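Local coordinates for protein abietadiene synthase, chloroplastic (Abies grandis, PDB 3S9V) that belongs to the terpene synthase family and is built mainly of helices, combining an N-terminal terpene synthase domain with a metal-binding terpene synthase domain, at residues 208-213 against 239-244; 216-221 against 226-231; 424-429 against 729-734; 672-677 against 745-750. One frame throughout, in Å; residues are numbered along the deposited sequence.

Overall arrangement
The four contacts form two pairs far apart along an elongated, helical chain. Contacts 1 and 2 have centres 10 Å apart; contact 1 lies on helix 232-242 and contact 2 on helix 215-219, the helix before it. Contact 2 is nested inside the loop that contact 1 closes, and Met219 touches Thr242 and Asn244. About 51 Å from contact 1, between centres, lies contact 3, with contact 4 only 9 Å from it. Their segments alternate along the sequence, and their second segments lie on the consecutive helices 712-736 and 741-757; Phe748 packs on Asn731 and Phe734. Contacts 1 and 4 lie on opposite sides of the chain's centre, so the two pairs pack separate regions.

Contact 1 (208-213 against 239-244); sequences GLQEIV and FMRTGN
At the C-terminal end of helix 232-242, in the N-terminal terpene synthase region, Arg241 reaches over to Gln210 in the loop that leads into helix 215-219. The one hydrogen bond between the segments runs from Arg241 NH1 to the backbone Gln210 O, 3.1 Å long and somewhat bent, with an N-H...O angle of 141°. NH1 approaches from above the carbonyl plane, 36° out of it.

The Gln210 side chain crosses that of Arg241 at about a right angle. Its OE1 hangs 3.4 Å above one face of the Arg241 guanidinium plane, offset toward the rim, and comes within 3.6 Å of Arg241 NE. Gln210 CB sits 3.9 Å from Arg241 NH1. A bend at the second torsion of Arg241 (chi2 -47°) turns its chain so that the guanidinium lies alongside the loop. The other end of the Gln210 amide, NE2, is bound to Glu207 O.

Behind Arg241 the helix ends at Thr242, and Gly243, with positive phi, is the first residue to leave it. In an ST turn, Thr242 OG1 accepts from Asn244 N at 3.2 Å.

Glu211 forms a salt bridge with Arg183. Across this contact Arg241 meets neutral oxygens: one carbonyl bonded directly, one amide oxygen over its face, whose partial negative charge probably suits the cation on this surface.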
loop_
_atom_site.group_PDB
_atom_site.type_symbol
_atom_site.label_atom_id
_atom_site.label_comp_id
_atom_site.label_asym_id
_atom_site.label_seq_id
_atom_site.Cartn_x
_atom_site.Cartn_y
_atom_site.Cartn_z
ATOM N N GLY A 208 35.039 -2.734 -7.189
ATOM C CA GLY A 208 35.276 -2.566 -8.614
ATOM C C GLY A 208 35.842 -1.204 -8.987
ATOM O O GLY A 208 35.931 -0.868 -10.167
ATOM N N LEU A 209 36.232 -0.417 -7.985
ATOM C CA LEU A 209 36.785 0.917 -8.222
ATOM C C LEU A 209 38.132 1.083 -7.520
ATOM O O LEU A 209 38.649 2.193 -7.399
ATOM C CB LEU A 209 35.813 1.972 -7.694
ATOM C CG LEU A 209 34.382 1.866 -8.206
ATOM C CD1 LEU A 209 33.477 2.678 -7.308
ATOM C CD2 LEU A 209 34.304 2.345 -9.654
ATOM N N GLN A 210 38.691 -0.029 -7.063
ATOM C CA GLN A 210 39.963 -0.045 -6.349
ATOM C C GLN A 210 41.158 0.597 -7.050
ATOM O O GLN A 210 42.144 0.928 -6.399
ATOM C CB GLN A 210 40.346 -1.480 -6.008
ATOM C CG GLN A 210 39.325 -2.228 -5.199
ATOM C CD GLN A 210 39.800 -3.615 -4.866
ATOM O OE1 GLN A 210 40.773 -3.783 -4.136
ATOM N NE2 GLN A 210 39.123 -4.621 -5.405
ATOM N N GLU A 211 41.096 0.753 -8.366
ATOM C CA GLU A 211 42.223 1.344 -9.077
ATOM C C GLU A 211 42.097 2.858 -9.242
ATOM O O GLU A 211 43.086 3.532 -9.529
ATOM C CB GLU A 211 42.388 0.713 -10.468
ATOM C CG GLU A 211 42.248 -0.798 -10.529
ATOM C CD GLU A 211 40.918 -1.231 -11.136
ATOM O OE1 GLU A 211 39.860 -0.851 -10.585
ATOM O OE2 GLU A 211 40.927 -1.949 -12.164
ATOM N N ILE A 212 40.902 3.407 -9.047
ATOM C CA ILE A 212 40.735 4.843 -9.242
ATOM C C ILE A 212 40.285 5.651 -8.036
ATOM O O ILE A 212 40.005 6.841 -8.166
ATOM C CB ILE A 212 39.722 5.132 -10.371
ATOM C CG1 ILE A 212 38.294 4.919 -9.850
ATOM C CG2 ILE A 212 40.002 4.219 -11.562
ATOM C CD1 ILE A 212 37.210 5.314 -10.825
ATOM N N VAL A 213 40.234 5.035 -6.864
ATOM C CA VAL A 213 39.751 5.757 -5.699
ATOM C C VAL A 213 40.830 6.246 -4.714
ATOM O O VAL A 213 41.886 5.629 -4.574
ATOM C CB VAL A 213 38.690 4.882 -4.973
ATOM C CG1 VAL A 213 39.360 3.867 -4.055
ATOM C CG2 VAL A 213 37.729 5.756 -4.230
ATOM N N PHE A 239 38.895 -3.013 3.405
ATOM C CA PHE A 239 39.735 -3.504 4.489
ATOM C C PHE A 239 41.077 -3.975 3.979
ATOM O O PHE A 239 42.108 -3.702 4.589
ATOM C CB PHE A 239 39.083 -4.666 5.237
ATOM C CG PHE A 239 39.978 -5.272 6.280
ATOM C CD1 PHE A 239 40.170 -4.637 7.501
ATOM C CD2 PHE A 239 40.676 -6.452 6.021
ATOM C CE1 PHE A 239 41.044 -5.162 8.450
ATOM C CE2 PHE A 239 41.552 -6.987 6.962
ATOM C CZ PHE A 239 41.738 -6.338 8.180
ATOM N N MET A 240 41.056 -4.707 2.870
ATOM C CA MET A 240 42.283 -5.217 2.286
ATOM C C MET A 240 43.194 -4.094 1.785
ATOM O O MET A 240 44.410 -4.272 1.707
ATOM C CB MET A 240 41.971 -6.212 1.149
ATOM C CG MET A 240 41.427 -7.561 1.646
ATOM S SD MET A 240 41.384 -8.893 0.417
ATOM C CE MET A 240 39.931 -8.405 -0.541
ATOM N N ARG A 241 42.614 -2.938 1.459
ATOM C CA ARG A 241 43.407 -1.806 0.978
ATOM C C ARG A 241 43.878 -0.832 2.057
ATOM O O ARG A 241 44.860 -0.119 1.846
ATOM C CB ARG A 241 42.636 -1.014 -0.092
ATOM C CG ARG A 241 42.616 -1.673 -1.463
ATOM C CD ARG A 241 44.018 -2.123 -1.853
ATOM N NE ARG A 241 44.064 -2.739 -3.173
ATOM C CZ ARG A 241 43.946 -2.067 -4.312
ATOM N NH1 ARG A 241 43.776 -0.749 -4.298
ATOM N NH2 ARG A 241 44.001 -2.717 -5.468
ATOM N N THR A 242 43.195 -0.803 3.203
ATOM C CA THR A 242 43.542 0.129 4.280
ATOM C C THR A 242 43.746 -0.482 5.668
ATOM O O THR A 242 44.236 0.191 6.572
ATOM C CB THR A 242 42.454 1.219 4.453
ATOM O OG1 THR A 242 41.279 0.623 5.010
ATOM C CG2 THR A 242 42.096 1.854 3.117
ATOM N N GLY A 243 43.353 -1.733 5.853
ATOM C CA GLY A 243 43.508 -2.345 7.161
ATOM C C GLY A 243 42.589 -1.724 8.204
ATOM O O GLY A 243 42.727 -1.994 9.392
ATOM N N ASN A 244 41.649 -0.892 7.762
ATOM C CA ASN A 244 40.713 -0.236 8.672
ATOM C C ASN A 244 39.939 -1.271 9.499
ATOM O O ASN A 244 39.220 -2.110 8.956
ATOM C CB ASN A 244 39.753 0.658 7.873
ATOM C CG ASN A 244 38.697 1.308 8.747
ATOM O OD1 ASN A 244 37.678 0.697 9.061
ATOM N ND2 ASN A 244 38.941 2.548 9.156
#

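Contact 2 (216-221 against 226-231); sequences QKIMKL and GSFLSS
Phe228 is the residue of 226-231 that pushes against Ile218 and Met219, and the chain turns toward it from Gly226, whose backbone angles call for glycine. Ser227 follows, its OG accepting from Ser230 N at 2.9 Å in an ST motif.

Then comes the Phe228 ring, met at its edge. Ile218 O lies near the ring plane, 3.4 Å from Phe228 CE1, where the slightly positive ring hydrogens should suit a carbonyl oxygen. Ile218 CG2, the branch opposite its own backbone N, packs 3.5 Å from the same CE1. Met219 starts out pointing away, but bends at chi2 (-54°) and again at chi3 bring its CE back to within 3.9 Å of Phe228 CZ, also at the rim. Its SD makes an oblique Met-aromatic contact, and Val238 and Cys247 add to the packing around the phenyl group.

At Leu229 the link is through a water, which donates to Leu221 O at 2.9 Å and accepts from Leu229 N at 2.8 Å. Ser230 sends its OG to Leu229 O and meets Trp311 NE1 as well. Ser231 N closes a type I' turn on Phe228 O, and Ser231 OG caps helix 232-242.

The spacing of Gln222, Gly226 and Phe228 resembles the QW motif of triterpene cyclases, with phenylalanine for tryptophan, consistent with a helical-barrel connection between successive helices.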
loop_
_atom_site.group_PDB
_atom_site.type_symbol
_atom_site.label_atom_id
_atom_site.label_comp_id
_atom_site.label_asym_id
_atom_site.label_seq_id
_atom_site.Cartn_x
_atom_site.Cartn_y
_atom_site.Cartn_z
ATOM N N GLN A 216 41.849 7.553 1.383
ATOM C CA GLN A 216 41.690 8.461 2.512
ATOM C C GLN A 216 40.355 9.202 2.475
ATOM O O GLN A 216 39.666 9.302 3.486
ATOM C CB GLN A 216 42.837 9.472 2.547
ATOM C CG GLN A 216 42.618 10.582 3.549
ATOM C CD GLN A 216 43.810 11.497 3.640
ATOM O OE1 GLN A 216 44.267 12.043 2.629
ATOM N NE2 GLN A 216 44.329 11.669 4.849
ATOM N N LYS A 217 39.993 9.733 1.318
ATOM C CA LYS A 217 38.731 10.452 1.192
ATOM C C LYS A 217 37.564 9.496 1.387
ATOM O O LYS A 217 36.543 9.864 1.968
ATOM C CB LYS A 217 38.637 11.131 -0.179
ATOM C CG LYS A 217 39.607 12.284 -0.342
ATOM C CD LYS A 217 39.364 13.042 -1.636
ATOM C CE LYS A 217 40.225 14.294 -1.702
ATOM N NZ LYS A 217 39.948 15.072 -2.938
ATOM N N ILE A 218 37.726 8.263 0.910
ATOM C CA ILE A 218 36.690 7.242 1.045
ATOM C C ILE A 218 36.402 6.883 2.509
ATOM O O ILE A 218 35.249 6.666 2.878
ATOM C CB ILE A 218 37.082 5.945 0.289
ATOM C CG1 ILE A 218 37.032 6.185 -1.220
ATOM C CG2 ILE A 218 36.161 4.808 0.677
ATOM C CD1 ILE A 218 35.671 6.599 -1.746
ATOM N N MET A 219 37.441 6.825 3.338
ATOM C CA MET A 219 37.275 6.464 4.750
ATOM C C MET A 219 36.321 7.376 5.524
ATOM O O MET A 219 35.732 6.960 6.526
ATOM C CB MET A 219 38.632 6.442 5.468
ATOM C CG MET A 219 39.655 5.434 4.925
ATOM S SD MET A 219 39.081 3.719 4.833
ATOM C CE MET A 219 38.167 3.574 6.394
ATOM N N LYS A 220 36.168 8.615 5.064
ATOM C CA LYS A 220 35.293 9.574 5.732
ATOM C C LYS A 220 33.829 9.273 5.468
ATOM O O LYS A 220 32.949 9.807 6.141
ATOM C CB LYS A 220 35.583 10.995 5.251
ATOM C CG LYS A 220 37.047 11.409 5.276
ATOM C CD LYS A 220 37.178 12.877 4.885
ATOM C CE LYS A 220 38.627 13.286 4.673
ATOM N NZ LYS A 220 38.745 14.754 4.425
ATOM N N LEU A 221 33.571 8.418 4.484
ATOM C CA LEU A 221 32.205 8.074 4.123
ATOM C C LEU A 221 31.791 6.702 4.646
ATOM O O LEU A 221 30.772 6.156 4.240
ATOM C CB LEU A 221 32.055 8.138 2.602
ATOM C CG LEU A 221 32.512 9.469 1.997
ATOM C CD1 LEU A 221 32.346 9.439 0.485
ATOM C CD2 LEU A 221 31.706 10.612 2.609
ATOM N N GLY A 226 30.643 0.536 10.389
ATOM C CA GLY A 226 31.883 0.190 9.717
ATOM C C GLY A 226 31.783 -0.297 8.287
ATOM O O GLY A 226 32.804 -0.514 7.636
ATOM N N SER A 227 30.567 -0.463 7.776
ATOM C CA SER A 227 30.416 -0.942 6.409
ATOM C C SER A 227 30.481 0.204 5.430
ATOM O O SER A 227 30.457 1.374 5.813
ATOM C CB SER A 227 29.069 -1.633 6.218
ATOM O OG SER A 227 28.080 -0.688 5.830
ATOM N N PHE A 228 30.566 -0.148 4.156
ATOM C CA PHE A 228 30.550 0.836 3.096
ATOM C C PHE A 228 29.260 0.518 2.344
ATOM O O PHE A 228 29.163 -0.470 1.613
ATOM C CB PHE A 228 31.814 0.706 2.250
ATOM C CG PHE A 228 32.997 1.417 2.856
ATOM C CD1 PHE A 228 33.222 2.767 2.591
ATOM C CD2 PHE A 228 33.817 0.769 3.780
ATOM C CE1 PHE A 228 34.236 3.468 3.239
ATOM C CE2 PHE A 228 34.837 1.461 4.440
ATOM C CZ PHE A 228 35.047 2.816 4.171
ATOM N N LEU A 229 28.255 1.352 2.600
ATOM C CA LEU A 229 26.913 1.219 2.042
ATOM C C LEU A 229 26.327 -0.179 2.198
ATOM O O LEU A 229 25.653 -0.690 1.303
ATOM C CB LEU A 229 26.874 1.643 0.573
ATOM C CG LEU A 229 25.795 2.724 0.459
ATOM C CD1 LEU A 229 26.456 4.047 0.180
ATOM C CD2 LEU A 229 24.791 2.375 -0.611
ATOM N N SER A 230 26.609 -0.779 3.350
ATOM C CA SER A 230 26.130 -2.102 3.741
ATOM C C SER A 230 26.606 -3.288 2.919
ATOM O O SER A 230 26.149 -4.412 3.143
ATOM C CB SER A 230 24.601 -2.113 3.797
ATOM O OG SER A 230 24.032 -2.246 2.512
ATOM N N SER A 231 27.529 -3.055 1.990
ATOM C CA SER A 231 28.042 -4.126 1.136
ATOM C C SER A 231 29.261 -4.858 1.710
ATOM O O SER A 231 30.310 -4.258 1.930
ATOM C CB SER A 231 28.395 -3.552 -0.238
ATOM O OG SER A 231 29.101 -4.495 -1.022
HETATM O O HOH W 1 29.086 3.852 3.682
#

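Contact 3 (424-429 against 729-734); sequences PWHKSM and ELNREF
Hydrogen bonds come first, and they converge on one atom: Asn731 OD1 receives both Trp425 NE1 and His426 NE2. They tie the loop between helices 413-422 and 430-440 to helix 712-736 of the helical terpene synthase fold. The indole bond is short and fairly straight, Trp425 NE1 to Asn731 OD1 being 2.7 Å with an N-H...O angle of 160°. Seen from the indole the oxygen lies in the ring plane, yet seen from the amide the nitrogen stands well above the carbonyl plane. His426 NE2 comes in from the opposite face of the amide, 2.9 Å from Asn731 OD1 and at a similar angle, 154°, again with the oxygen close to the donor's ring plane. The imidazole and amide planes are nearly parallel, while the indole is turned much more steeply. Asn731 CG lies beside its own backbone N (chi1 -79°), which carries the amide off helix 712-736 toward the two rings. Asn731 ND2 has its own acceptor in Ser376 O.

Among backbone bonds, a short 3-10 turn, with Lys427 N to Pro424 O at 2.8 Å, shapes the loop around Trp425 and His426, whose rings both reach Asn731.

Among the apolar contacts, the Trp425 edge meets Phe734, CZ2 to CE2 at 4.3 Å. Phe734 also stacks with Phe748. Separately, the indole makes a cation-pi contact with Arg752.

With two N-H groups gripping OD1 from either face and Ser376 taking ND2, the buried Asn731 amide is held against rotation, and the arrangement is consistent with a hydrogen on His426 NE2.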
loop_
_atom_site.group_PDB
_atom_site.type_symbol
_atom_site.label_atom_id
_atom_site.label_comp_id
_atom_site.label_asym_id
_atom_site.label_seq_id
_atom_site.Cartn_x
_atom_site.Cartn_y
_atom_site.Cartn_z
ATOM N N PRO A 424 -6.938 4.922 -6.122
ATOM C CA PRO A 424 -6.072 5.540 -5.112
ATOM C C PRO A 424 -6.696 5.436 -3.727
ATOM O O PRO A 424 -7.822 4.969 -3.573
ATOM C CB PRO A 424 -5.990 7.003 -5.557
ATOM C CG PRO A 424 -6.278 6.956 -7.005
ATOM C CD PRO A 424 -7.363 5.924 -7.113
ATOM N N TRP A 425 -5.943 5.899 -2.737
ATOM C CA TRP A 425 -6.335 5.920 -1.332
ATOM C C TRP A 425 -7.838 6.158 -1.082
ATOM O O TRP A 425 -8.547 5.298 -0.560
ATOM C CB TRP A 425 -5.502 7.008 -0.642
ATOM C CG TRP A 425 -5.813 7.283 0.799
ATOM C CD1 TRP A 425 -6.153 8.484 1.339
ATOM C CD2 TRP A 425 -5.735 6.360 1.890
ATOM N NE1 TRP A 425 -6.288 8.374 2.704
ATOM C CE2 TRP A 425 -6.038 7.079 3.068
ATOM C CE3 TRP A 425 -5.433 4.993 1.988
ATOM C CZ2 TRP A 425 -6.051 6.484 4.329
ATOM C CZ3 TRP A 425 -5.444 4.399 3.246
ATOM C CH2 TRP A 425 -5.752 5.147 4.400
ATOM N N HIS A 426 -8.321 7.326 -1.471
ATOM C CA HIS A 426 -9.715 7.677 -1.242
ATOM C C HIS A 426 -10.767 6.887 -2.011
ATOM O O HIS A 426 -11.955 7.143 -1.847
ATOM C CB HIS A 426 -9.905 9.173 -1.500
ATOM C CG HIS A 426 -9.144 10.042 -0.549
ATOM N ND1 HIS A 426 -8.497 11.194 -0.943
ATOM C CD2 HIS A 426 -8.926 9.926 0.782
ATOM C CE1 HIS A 426 -7.910 11.748 0.103
ATOM N NE2 HIS A 426 -8.156 11.000 1.162
ATOM N N LYS A 427 -10.341 5.933 -2.834
ATOM C CA LYS A 427 -11.267 5.127 -3.626
ATOM C C LYS A 427 -10.998 3.643 -3.459
ATOM O O LYS A 427 -11.643 2.818 -4.103
ATOM C CB LYS A 427 -11.145 5.456 -5.116
ATOM C CG LYS A 427 -11.418 6.887 -5.495
ATOM C CD LYS A 427 -11.318 7.039 -6.999
ATOM C CE LYS A 427 -11.431 8.485 -7.422
ATOM N NZ LYS A 427 -11.352 8.613 -8.904
ATOM N N SER A 428 -10.046 3.306 -2.602
ATOM C CA SER A 428 -9.687 1.918 -2.389
ATOM C C SER A 428 -10.313 1.308 -1.128
ATOM O O SER A 428 -9.940 1.658 -0.007
ATOM C CB SER A 428 -8.165 1.797 -2.328
ATOM O OG SER A 428 -7.772 0.445 -2.159
ATOM N N MET A 429 -11.264 0.397 -1.322
ATOM C CA MET A 429 -11.922 -0.274 -0.202
ATOM C C MET A 429 -11.091 -1.516 0.135
ATOM O O MET A 429 -10.621 -2.217 -0.759
ATOM C CB MET A 429 -13.352 -0.683 -0.581
ATOM C CG MET A 429 -14.155 0.392 -1.332
ATOM S SD MET A 429 -14.209 2.005 -0.511
ATOM C CE MET A 429 -14.814 1.504 1.106
ATOM N N GLU A 729 -8.471 17.119 4.592
ATOM C CA GLU A 729 -8.758 17.413 5.986
ATOM C C GLU A 729 -9.316 16.153 6.650
ATOM O O GLU A 729 -9.042 15.877 7.824
ATOM C CB GLU A 729 -9.764 18.573 6.113
ATOM C CG GLU A 729 -10.063 18.918 7.578
ATOM C CD GLU A 729 -10.836 20.220 7.787
ATOM O OE1 GLU A 729 -11.257 20.464 8.944
ATOM O OE2 GLU A 729 -11.017 20.996 6.820
ATOM N N LEU A 730 -10.090 15.381 5.890
ATOM C CA LEU A 730 -10.675 14.140 6.402
ATOM C C LEU A 730 -9.573 13.129 6.739
ATOM O O LEU A 730 -9.709 12.352 7.688
ATOM C CB LEU A 730 -11.646 13.546 5.374
ATOM C CG LEU A 730 -12.449 12.333 5.835
ATOM C CD1 LEU A 730 -13.278 12.712 7.062
ATOM C CD2 LEU A 730 -13.348 11.855 4.713
ATOM N N ASN A 731 -8.481 13.132 5.972
ATOM C CA ASN A 731 -7.380 12.221 6.268
ATOM C C ASN A 731 -6.830 12.540 7.650
ATOM O O ASN A 731 -6.650 11.651 8.482
ATOM C CB ASN A 731 -6.216 12.373 5.278
ATOM C CG ASN A 731 -6.462 11.683 3.963
ATOM O OD1 ASN A 731 -7.131 10.647 3.900
ATOM N ND2 ASN A 731 -5.890 12.238 2.897
ATOM N N ARG A 732 -6.558 13.821 7.888
ATOM C CA ARG A 732 -5.993 14.222 9.163
ATOM C C ARG A 732 -6.895 13.828 10.309
ATOM O O ARG A 732 -6.413 13.413 11.357
ATOM C CB ARG A 732 -5.725 15.731 9.206
ATOM C CG ARG A 732 -4.880 16.153 10.413
ATOM C CD ARG A 732 -4.481 17.616 10.335
ATOM N NE ARG A 732 -5.640 18.487 10.164
ATOM C CZ ARG A 732 -5.570 19.791 9.914
ATOM N NH1 ARG A 732 -6.682 20.499 9.771
ATOM N NH2 ARG A 732 -4.392 20.388 9.805
ATOM N N GLU A 733 -8.204 13.959 10.117
ATOM C CA GLU A 733 -9.141 13.584 11.173
ATOM C C GLU A 733 -9.062 12.078 11.412
ATOM O O GLU A 733 -8.910 11.630 12.547
ATOM C CB GLU A 733 -10.573 13.965 10.792
ATOM C CG GLU A 733 -10.796 15.442 10.556
ATOM C CD GLU A 733 -10.567 16.271 11.795
ATOM O OE1 GLU A 733 -11.209 15.984 12.829
ATOM O OE2 GLU A 733 -9.749 17.214 11.732
ATOM N N PHE A 734 -9.156 11.309 10.331
ATOM C CA PHE A 734 -9.103 9.858 10.399
ATOM C C PHE A 734 -7.847 9.373 11.098
ATOM O O PHE A 734 -7.875 8.409 11.860
ATOM C CB PHE A 734 -9.156 9.269 8.986
ATOM C CG PHE A 734 -8.952 7.774 8.939
ATOM C CD1 PHE A 734 -9.898 6.907 9.481
ATOM C CD2 PHE A 734 -7.817 7.235 8.340
ATOM C CE1 PHE A 734 -9.719 5.519 9.428
ATOM C CE2 PHE A 734 -7.625 5.847 8.279
ATOM C CZ PHE A 734 -8.576 4.990 8.823
#

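Contact 4 (672-677 against 745-750); sequences QLMGLT and RLVFET
Met674 of helix 669-693 lies against Val747 and Thr750 of helix 741-757, a buried helix-helix contact of the all-helical terpene synthase fold. The backbones approach closely, with Met674 CA only 6.6 Å from Val747 CA.

The apolar contacts all centre on the methionine. Its CG stands opposite the backbone N (chi1 170°), so the chain reaches straight out toward the neighbouring helix. Near its base, Met674 CB packs 3.9 Å from Val747 CG1. Farther out, the sulfur settles beside Thr750, 4.0 Å from its CG2, the methyl branch that stands opposite the threonine's backbone N. A bend at chi3 (72°) then turns the CE methyl away from the extended line of the chain. Leu641 and Val645, which touch both Met674 and Thr750, bring in a third helix, 641-648; Ala751, next along helix 741-757, also packs on Met674.

Between side chain and backbone, the sulfur also rests close to a peptide oxygen, Met674 SD being 3.4 Å from Val747 O. Met674 CG is equally near that carbonyl. This is plain contact, which places the thioether along the backbone of the other helix as well as against its side chains.

The polar side of the contact belongs to Thr750, whose hydroxyl is directed away from the methionine. It is also hydrogen-bonded to Tyr527 OH, and within its own helix Thr750 OG1 donates to Leu746 O at 2.7 Å, nearly in line with the C=O bond.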
loop_
_atom_site.group_PDB
_atom_site.type_symbol
_atom_site.label_atom_id
_atom_site.label_comp_id
_atom_site.label_asym_id
_atom_site.label_seq_id
_atom_site.Cartn_x
_atom_site.Cartn_y
_atom_site.Cartn_z
ATOM N N GLN A 672 -19.048 15.807 9.684
ATOM C CA GLN A 672 -19.438 16.857 8.752
ATOM C C GLN A 672 -18.656 16.766 7.445
ATOM O O GLN A 672 -19.227 16.912 6.363
ATOM C CB GLN A 672 -19.242 18.238 9.397
ATOM C CG GLN A 672 -20.122 18.454 10.629
ATOM C CD GLN A 672 -19.852 19.765 11.354
ATOM O OE1 GLN A 672 -18.747 20.301 11.305
ATOM N NE2 GLN A 672 -20.862 20.274 12.053
ATOM N N LEU A 673 -17.357 16.508 7.547
ATOM C CA LEU A 673 -16.512 16.387 6.366
ATOM C C LEU A 673 -16.901 15.177 5.517
ATOM O O LEU A 673 -16.850 15.224 4.286
ATOM C CB LEU A 673 -15.045 16.282 6.782
ATOM C CG LEU A 673 -14.344 17.603 7.116
ATOM C CD1 LEU A 673 -12.995 17.314 7.749
ATOM C CD2 LEU A 673 -14.172 18.424 5.856
ATOM N N MET A 674 -17.279 14.096 6.188
ATOM C CA MET A 674 -17.685 12.871 5.516
ATOM C C MET A 674 -18.896 13.203 4.670
ATOM O O MET A 674 -18.949 12.887 3.481
ATOM C CB MET A 674 -18.050 11.789 6.547
ATOM C CG MET A 674 -18.719 10.552 5.951
ATOM S SD MET A 674 -19.585 9.536 7.191
ATOM C CE MET A 674 -20.967 10.605 7.499
ATOM N N GLY A 675 -19.872 13.847 5.301
ATOM C CA GLY A 675 -21.080 14.234 4.594
ATOM C C GLY A 675 -20.780 15.192 3.457
ATOM O O GLY A 675 -21.336 15.062 2.364
ATOM N N LEU A 676 -19.898 16.156 3.706
ATOM C CA LEU A 676 -19.542 17.129 2.678
ATOM C C LEU A 676 -18.923 16.454 1.463
ATOM O O LEU A 676 -19.381 16.665 0.343
ATOM C CB LEU A 676 -18.578 18.192 3.230
ATOM C CG LEU A 676 -18.073 19.256 2.242
ATOM C CD1 LEU A 676 -19.261 20.002 1.664
ATOM C CD2 LEU A 676 -17.114 20.240 2.950
ATOM N N THR A 677 -17.894 15.639 1.670
ATOM C CA THR A 677 -17.257 14.972 0.536
ATOM C C THR A 677 -18.218 14.055 -0.225
ATOM O O THR A 677 -18.154 13.965 -1.456
ATOM C CB THR A 677 -16.014 14.141 0.954
ATOM O OG1 THR A 677 -16.404 13.090 1.848
ATOM C CG2 THR A 677 -14.974 15.036 1.617
ATOM N N ARG A 745 -13.326 4.009 11.095
ATOM C CA ARG A 745 -13.516 3.258 9.858
ATOM C C ARG A 745 -14.934 3.496 9.327
ATOM O O ARG A 745 -15.138 3.675 8.126
ATOM C CB ARG A 745 -13.286 1.761 10.099
ATOM C CG ARG A 745 -11.833 1.391 10.409
ATOM C CD ARG A 745 -11.697 -0.057 10.888
ATOM N NE ARG A 745 -12.186 -1.017 9.904
ATOM C CZ ARG A 745 -12.384 -2.307 10.149
ATOM N NH1 ARG A 745 -12.137 -2.808 11.357
ATOM N NH2 ARG A 745 -12.831 -3.101 9.184
ATOM N N LEU A 746 -15.914 3.508 10.226
ATOM C CA LEU A 746 -17.299 3.740 9.820
ATOM C C LEU A 746 -17.449 5.104 9.171
ATOM O O LEU A 746 -18.163 5.255 8.191
ATOM C CB LEU A 746 -18.240 3.652 11.022
ATOM C CG LEU A 746 -18.655 2.249 11.448
ATOM C CD1 LEU A 746 -19.453 2.328 12.736
ATOM C CD2 LEU A 746 -19.481 1.602 10.338
ATOM N N VAL A 747 -16.771 6.100 9.721
ATOM C CA VAL A 747 -16.860 7.436 9.170
ATOM C C VAL A 747 -16.061 7.593 7.876
ATOM O O VAL A 747 -16.599 8.028 6.858
ATOM C CB VAL A 747 -16.373 8.487 10.184
ATOM C CG1 VAL A 747 -16.399 9.883 9.546
ATOM C CG2 VAL A 747 -17.264 8.470 11.409
ATOM N N PHE A 748 -14.784 7.218 7.919
ATOM C CA PHE A 748 -13.886 7.358 6.773
ATOM C C PHE A 748 -14.194 6.439 5.585
ATOM O O PHE A 748 -14.085 6.840 4.429
ATOM C CB PHE A 748 -12.442 7.138 7.240
ATOM C CG PHE A 748 -11.410 7.554 6.235
ATOM C CD1 PHE A 748 -11.184 8.894 5.965
ATOM C CD2 PHE A 748 -10.671 6.601 5.545
ATOM C CE1 PHE A 748 -10.238 9.279 5.025
ATOM C CE2 PHE A 748 -9.725 6.981 4.599
ATOM C CZ PHE A 748 -9.510 8.317 4.344
ATOM N N GLU A 749 -14.565 5.197 5.870
ATOM C CA GLU A 749 -14.880 4.242 4.814
ATOM C C GLU A 749 -16.180 4.598 4.111
ATOM O O GLU A 749 -16.337 4.350 2.914
ATOM C CB GLU A 749 -14.985 2.831 5.384
ATOM C CG GLU A 749 -13.690 2.293 5.977
ATOM C CD GLU A 749 -12.547 2.282 4.981
ATOM O OE1 GLU A 749 -12.783 1.941 3.805
ATOM O OE2 GLU A 749 -11.410 2.606 5.377
ATOM N N THR A 750 -17.124 5.165 4.855
ATOM C CA THR A 750 -18.386 5.552 4.254
ATOM C C THR A 750 -18.097 6.646 3.216
ATOM O O THR A 750 -18.676 6.635 2.136
ATOM C CB THR A 750 -19.404 6.034 5.323
ATOM O OG1 THR A 750 -19.834 4.915 6.116
ATOM C CG2 THR A 750 -20.617 6.651 4.667
#